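Replicative DNA helicase (Helicobacter pylori, PDB 3GXV) probably unwinds DNA at the replication fork as an ATP-driven hexameric helicase that interacts with primase. Local coordinates at residues 102-105 / 106-110; 24-27 / 28-32. All blocks are in the same frame, centred on the assembly; numbering follows the deposited sequence.

Interaction 1 of 2, residues 102-105 / 106-110; sequences KNAS and IKRKL
Ile106 N donates to Lys102 O over 3.0 Å, the first of four successive i to i+4 backbone bonds that make residues 102-109 a regular alpha-helical run inside the long helix 95-119. Lys107, Arg108 and Lys109 repeat the pattern onto Asn103, Ala104 and Ser105. The last of these, Lys109 N to Ser105 O, lies in the carbonyl plane, whereas Arg108 N stands 36° out of the carbonyl plane of Ala104.

Arg108 reaches back along the helix. A bend at chi3 (-57°) folds its chain toward the preceding turn, and the guanidinium lies with one face over Ser105, whose CA sits 3.1 Å above that plane and toward its rim. Over the same face, Ala104 O is 3.0 Å from Arg108 NH1, at an angle too poor for a hydrogen bond. NH2 of Arg108 comes 3.3 Å from Ser105 CA, and outside the segments it makes a weak hydrogen bond to Asp39 O.

Ser105 is buried, and a chi1 of 174° swings its hydroxyl away from the backbone N to bond to the Asp39 carboxylate in the loop beyond helix 27-32. The last methylene of Lys109, CE, is 3.5 Å from Ser105 OG, and Lys109 NZ forms a long, weak ion pair with Asp39. A water completes the arrangement, donating to Ser105 OG at 2.9 Å and weakly accepting from Arg108 NH2.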
ATOM      1  N   LYS B 102     -12.984  15.805 -12.071  1.00  8.35           N
ATOM      2  CA  LYS B 102     -14.405  15.484 -12.191  1.00  7.21           C
ATOM      3  C   LYS B 102     -15.103  16.440 -13.143  1.00  8.71           C
ATOM      4  O   LYS B 102     -15.927  16.018 -13.956  1.00  7.80           O
ATOM      5  CB  LYS B 102     -15.086  15.547 -10.818  1.00  2.85           C
ATOM      6  CG  LYS B 102     -16.534  15.088 -10.828  1.00  1.00           C
ATOM      7  CD  LYS B 102     -16.631  13.654 -11.336  1.00  2.53           C
ATOM      8  CE  LYS B 102     -18.071  13.208 -11.488  1.00  1.63           C
ATOM      9  NZ  LYS B 102     -18.794  13.275 -10.204  1.00  6.57           N
ATOM     10  N   ASN B 103     -14.761  17.723 -13.021  1.00  8.21           N
ATOM     11  CA  ASN B 103     -15.316  18.786 -13.853  1.00  8.21           C
ATOM     12  C   ASN B 103     -15.016  18.597 -15.347  1.00  7.71           C
ATOM     13  O   ASN B 103     -15.882  18.833 -16.181  1.00  5.61           O
ATOM     14  CB  ASN B 103     -14.782  20.159 -13.395  1.00 11.79           C
ATOM     15  CG  ASN B 103     -15.533  20.714 -12.187  1.00 15.85           C
ATOM     16  OD1 ASN B 103     -15.019  21.571 -11.462  1.00 16.03           O
ATOM     17  ND2 ASN B 103     -16.758  20.235 -11.973  1.00 16.04           N
ATOM     18  N   ALA B 104     -13.794  18.195 -15.684  1.00  5.12           N
ATOM     19  CA  ALA B 104     -13.437  17.996 -17.087  1.00  1.99           C
ATOM     20  C   ALA B 104     -14.076  16.717 -17.614  1.00  2.75           C
ATOM     21  O   ALA B 104     -14.314  16.567 -18.810  1.00  1.00           O
ATOM     22  CB  ALA B 104     -11.927  17.951 -17.254  1.00  1.00           C
ATOM     23  N   SER B 105     -14.348  15.787 -16.710  1.00  4.69           N
ATOM     24  CA  SER B 105     -15.007  14.549 -17.089  1.00  2.56           C
ATOM     25  C   SER B 105     -16.418  14.937 -17.530  1.00  1.82           C
ATOM     26  O   SER B 105     -16.861  14.577 -18.614  1.00  2.92           O
ATOM     27  CB  SER B 105     -15.068  13.593 -15.901  1.00  2.09           C
ATOM     28  OG  SER B 105     -15.831  12.450 -16.219  1.00  3.46           O
ATOM     29  N   ILE B 106     -17.099  15.717 -16.699  1.00  6.03           N
ATOM     30  CA  ILE B 106     -18.458  16.168 -16.996  1.00  5.17           C
ATOM     31  C   ILE B 106     -18.536  16.972 -18.296  1.00  2.86           C
ATOM     32  O   ILE B 106     -19.491  16.837 -19.069  1.00  1.00           O
ATOM     33  CB  ILE B 106     -19.016  17.012 -15.816  1.00  3.30           C
ATOM     34  CG1 ILE B 106     -19.133  16.121 -14.576  1.00  3.61           C
ATOM     35  CG2 ILE B 106     -20.371  17.634 -16.189  1.00  1.00           C
ATOM     36  CD1 ILE B 106     -19.702  16.828 -13.357  1.00  2.98           C
ATOM     37  N   LYS B 107     -17.536  17.817 -18.526  1.00  3.06           N
ATOM     38  CA  LYS B 107     -17.496  18.604 -19.741  1.00  2.06           C
ATOM     39  C   LYS B 107     -17.442  17.684 -20.957  1.00  4.00           C
ATOM     40  O   LYS B 107     -18.192  17.881 -21.909  1.00  4.23           O
ATOM     41  CB  LYS B 107     -16.287  19.546 -19.746  1.00  3.41           C
ATOM     42  CG  LYS B 107     -16.420  20.710 -18.804  1.00  6.13           C
ATOM     43  CD  LYS B 107     -15.535  21.872 -19.204  1.00  9.58           C
ATOM     44  CE  LYS B 107     -16.007  22.506 -20.500  1.00 10.85           C
ATOM     45  NZ  LYS B 107     -15.284  23.768 -20.833  1.00 12.89           N
ATOM     46  N   ARG B 108     -16.564  16.686 -20.921  1.00  3.67           N
ATOM     47  CA  ARG B 108     -16.424  15.739 -22.029  1.00  7.58           C
ATOM     48  C   ARG B 108     -17.725  14.960 -22.262  1.00  7.53           C
ATOM     49  O   ARG B 108     -18.062  14.618 -23.397  1.00  6.52           O
ATOM     50  CB  ARG B 108     -15.261  14.766 -21.765  1.00  7.47           C
ATOM     51  CG  ARG B 108     -13.882  15.425 -21.763  1.00 11.31           C
ATOM     52  CD  ARG B 108     -12.763  14.388 -21.803  1.00 12.33           C
ATOM     53  NE  ARG B 108     -12.856  13.441 -20.690  1.00 12.42           N
ATOM     54  CZ  ARG B 108     -12.449  13.684 -19.448  1.00 10.00           C
ATOM     55  NH1 ARG B 108     -11.898  14.858 -19.137  1.00 11.31           N
ATOM     56  NH2 ARG B 108     -12.612  12.758 -18.508  1.00  6.89           N
ATOM     57  N   LYS B 109     -18.456  14.691 -21.184  1.00  8.40           N
ATOM     58  CA  LYS B 109     -19.732  13.991 -21.279  1.00 11.40           C
ATOM     59  C   LYS B 109     -20.768  14.939 -21.889  1.00  9.84           C
ATOM     60  O   LYS B 109     -21.695  14.522 -22.575  1.00  9.88           O
ATOM     61  CB  LYS B 109     -20.196  13.545 -19.890  1.00 19.20           C
ATOM     62  CG  LYS B 109     -19.293  12.525 -19.231  1.00 26.90           C
ATOM     63  CD  LYS B 109     -19.957  11.939 -17.994  1.00 32.92           C
ATOM     64  CE  LYS B 109     -18.958  11.183 -17.137  1.00 35.44           C
ATOM     65  NZ  LYS B 109     -18.303  10.066 -17.876  1.00 38.01           N
ATOM     66  N   LEU B 110     -20.591  16.223 -21.620  1.00  6.96           N
ATOM     67  CA  LEU B 110     -21.472  17.248 -22.136  1.00  6.72           C
ATOM     68  C   LEU B 110     -21.303  17.328 -23.640  1.00  4.77           C
ATOM     69  O   LEU B 110     -22.276  17.340 -24.388  1.00  4.52           O
ATOM     70  CB  LEU B 110     -21.120  18.591 -21.496  1.00  3.59           C
ATOM     71  CG  LEU B 110     -21.619  18.780 -20.061  1.00  5.35           C
ATOM     72  CD1 LEU B 110     -20.900  19.952 -19.422  1.00  1.60           C
ATOM     73  CD2 LEU B 110     -23.124  18.998 -20.072  1.00  6.10           C
TER
HETATM   74  O   HOH W   1     -15.214  11.477 -18.881  1.00 24.20           O

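Interaction 2 of 2, residues 24-27 / 28-32; sequences ANHK and IEEVH
Glu30 folds back across the start of its helix onto His26 and Lys27, while on another side of the same turn Ile28 and Val31 pack into the protein. Ala24 to Lys27 form a type I beta turn, with Lys27 N bonded to Ala24 O at 2.7 Å, and the chain then winds directly into helix 27-32.

The tight part is the buried side. Val31 N donates to Lys27 O over 3.1 Å with an N-H...O angle of 173°, and Val31 CG2 reaches 3.1 Å from the same oxygen. Ile28 lays its CG2 branch 3.1 Å from Asn25 O, although the accompanying bond from Ile28 N to Asn25 O is weak. Both side chains touch Ile21 of helix 3-23, and Ile28 also meets Leu53 and His56 of helix 43-57.

The solvent side is looser at Glu29, which is exposed and whose extended chain runs past His26 O. Glu29 N bonds to that oxygen at 3.3 Å from well above the carbonyl plane. Glu30, bent at chi2 (93°), instead lies close against the turn, its carboxylate beside the His26 ring with their planes 35° apart. Glu30 OE2 lies at the ring edge in plane, yet 2.9 Å from His26 O, an acceptor-acceptor contact and no bond; OE1 of Glu30 is 3.4 Å from ND1 of His26. Lys27 CG covers one face of the ring near its rim, but Lys27 NZ stays 5.4 Å from Glu30 OE1. The stronger polar partner of both His26 and Lys27 is Glu119 of the second subunit, which forms a salt bridge with Lys27 NZ and a hydrogen bond with His26 NE2. The whole is a beta turn leading into a short helix, placed at the dimer contact of this all-helical domain.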
ATOM      1  N   ALA B  24      -0.761   7.851   0.517  1.00 17.81           N
ATOM      2  CA  ALA B  24      -1.740   7.661   1.579  1.00 17.12           C
ATOM      3  C   ALA B  24      -2.895   6.850   1.010  1.00 18.31           C
ATOM      4  O   ALA B  24      -3.918   7.414   0.621  1.00 19.61           O
ATOM      5  CB  ALA B  24      -2.245   9.002   2.092  1.00 13.49           C
ATOM      6  N   ASN B  25      -2.725   5.528   0.965  1.00 16.35           N
ATOM      7  CA  ASN B  25      -3.741   4.622   0.420  1.00 16.84           C
ATOM      8  C   ASN B  25      -5.155   4.871   0.959  1.00 15.80           C
ATOM      9  O   ASN B  25      -6.141   4.441   0.359  1.00 10.92           O
ATOM     10  CB  ASN B  25      -3.322   3.168   0.673  1.00 13.12           C
ATOM     11  CG  ASN B  25      -2.025   2.809  -0.033  1.00 13.53           C
ATOM     12  OD1 ASN B  25      -1.193   3.675  -0.292  1.00 12.80           O
ATOM     13  ND2 ASN B  25      -1.844   1.533  -0.342  1.00 14.10           N
ATOM     14  N   HIS B  26      -5.257   5.583   2.077  1.00 16.79           N
ATOM     15  CA  HIS B  26      -6.564   5.862   2.658  1.00 20.60           C
ATOM     16  C   HIS B  26      -7.292   6.959   1.883  1.00 18.85           C
ATOM     17  O   HIS B  26      -8.521   7.024   1.895  1.00 16.59           O
ATOM     18  CB  HIS B  26      -6.424   6.264   4.135  1.00 24.71           C
ATOM     19  CG  HIS B  26      -6.100   7.715   4.351  1.00 30.37           C
ATOM     20  ND1 HIS B  26      -7.031   8.719   4.195  1.00 31.24           N
ATOM     21  CD2 HIS B  26      -4.954   8.322   4.738  1.00 30.37           C
ATOM     22  CE1 HIS B  26      -6.476   9.882   4.481  1.00 31.80           C
ATOM     23  NE2 HIS B  26      -5.214   9.669   4.813  1.00 31.49           N
ATOM     24  N   LYS B  27      -6.531   7.807   1.198  1.00 19.35           N
ATOM     25  CA  LYS B  27      -7.114   8.901   0.430  1.00 20.14           C
ATOM     26  C   LYS B  27      -7.941   8.409  -0.739  1.00 20.81           C
ATOM     27  O   LYS B  27      -8.643   9.199  -1.386  1.00 21.02           O
ATOM     28  CB  LYS B  27      -6.023   9.834  -0.102  1.00 20.85           C
ATOM     29  CG  LYS B  27      -5.512  10.888   0.888  1.00 24.36           C
ATOM     30  CD  LYS B  27      -4.378  11.692   0.268  1.00 24.23           C
ATOM     31  CE  LYS B  27      -3.887  12.813   1.179  1.00 25.46           C
ATOM     32  NZ  LYS B  27      -4.817  13.972   1.205  1.00 27.27           N
ATOM     33  N   ILE B  28      -7.880   7.108  -1.001  1.00 19.12           N
ATOM     34  CA  ILE B  28      -8.605   6.542  -2.131  1.00 19.28           C
ATOM     35  C   ILE B  28     -10.109   6.530  -1.901  1.00 21.53           C
ATOM     36  O   ILE B  28     -10.893   6.541  -2.846  1.00 19.97           O
ATOM     37  CB  ILE B  28      -8.098   5.105  -2.464  1.00 16.03           C
ATOM     38  CG1 ILE B  28      -8.541   4.712  -3.876  1.00 13.22           C
ATOM     39  CG2 ILE B  28      -8.640   4.099  -1.456  1.00 11.89           C
ATOM     40  CD1 ILE B  28      -7.982   3.374  -4.347  1.00 13.07           C
ATOM     41  N   GLU B  29     -10.509   6.526  -0.636  1.00 25.11           N
ATOM     42  CA  GLU B  29     -11.928   6.516  -0.286  1.00 28.18           C
ATOM     43  C   GLU B  29     -12.539   7.874  -0.618  1.00 29.99           C
ATOM     44  O   GLU B  29     -13.622   7.965  -1.204  1.00 29.82           O
ATOM     45  CB  GLU B  29     -12.081   6.212   1.205  1.00 29.07           C
ATOM     46  CG  GLU B  29     -11.340   4.945   1.615  1.00 32.12           C
ATOM     47  CD  GLU B  29     -11.079   4.853   3.105  1.00 34.91           C
ATOM     48  OE1 GLU B  29     -10.351   3.924   3.518  1.00 34.47           O
ATOM     49  OE2 GLU B  29     -11.599   5.706   3.859  1.00 36.25           O
ATOM     50  N   GLU B  30     -11.819   8.927  -0.251  1.00 29.84           N
ATOM     51  CA  GLU B  30     -12.272  10.281  -0.497  1.00 29.28           C
ATOM     52  C   GLU B  30     -12.337  10.561  -2.002  1.00 28.31           C
ATOM     53  O   GLU B  30     -13.354  11.034  -2.515  1.00 27.69           O
ATOM     54  CB  GLU B  30     -11.331  11.265   0.201  1.00 34.48           C
ATOM     55  CG  GLU B  30     -11.261  11.086   1.728  1.00 40.12           C
ATOM     56  CD  GLU B  30     -10.137  10.163   2.189  1.00 42.71           C
ATOM     57  OE1 GLU B  30      -8.956  10.540   2.036  1.00 44.28           O
ATOM     58  OE2 GLU B  30     -10.428   9.065   2.711  1.00 42.68           O
ATOM     59  N   VAL B  31     -11.250  10.252  -2.703  1.00 26.55           N
ATOM     60  CA  VAL B  31     -11.166  10.453  -4.144  1.00 21.84           C
ATOM     61  C   VAL B  31     -12.266   9.705  -4.891  1.00 21.67           C
ATOM     62  O   VAL B  31     -12.849  10.243  -5.831  1.00 22.27           O
ATOM     63  CB  VAL B  31      -9.796   9.990  -4.675  1.00 21.25           C
ATOM     64  CG1 VAL B  31      -9.738  10.131  -6.201  1.00 19.53           C
ATOM     65  CG2 VAL B  31      -8.693  10.814  -4.017  1.00 21.48           C
ATOM     66  N   HIS B  32     -12.545   8.473  -4.462  1.00 22.72           N
ATOM     67  CA  HIS B  32     -13.564   7.622  -5.089  1.00 22.17           C
ATOM     68  C   HIS B  32     -14.979   8.136  -4.816  1.00 23.04           C
ATOM     69  O   HIS B  32     -15.928   7.768  -5.513  1.00 23.26           O
ATOM     70  CB  HIS B  32     -13.437   6.184  -4.567  1.00 18.48           C
ATOM     71  CG  HIS B  32     -14.269   5.184  -5.315  1.00 14.98           C
ATOM     72  ND1 HIS B  32     -14.526   3.922  -4.818  1.00 16.07           N
ATOM     73  CD2 HIS B  32     -14.872   5.244  -6.519  1.00 16.37           C
ATOM     74  CE1 HIS B  32     -15.256   3.250  -5.693  1.00 13.75           C
ATOM     75  NE2 HIS B  32     -15.479   4.026  -6.733  1.00 13.86           N
TER

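How the interactions relate
From the N terminus, helix 3-23 leads into interaction 2, where residues 24-27 turn the chain into the short helix 27-32. Interaction 1 follows much later, within helix 95-119. Both contacts join adjoining segments, so neither closes a long loop; they come in series and neither nest nor cross. Their centres are 21 Å apart and their nearest atoms about 7 Å, without touching. Interaction 2 brings the helix 27-32 against helices 3-23 and 43-57, whereas interaction 1 holds its helix to the loop around Asp39, which follows helix 27-32. Glu119 of the second subunit, at the end of that subunit's helix 95-119, meets interaction 2 across the dimer.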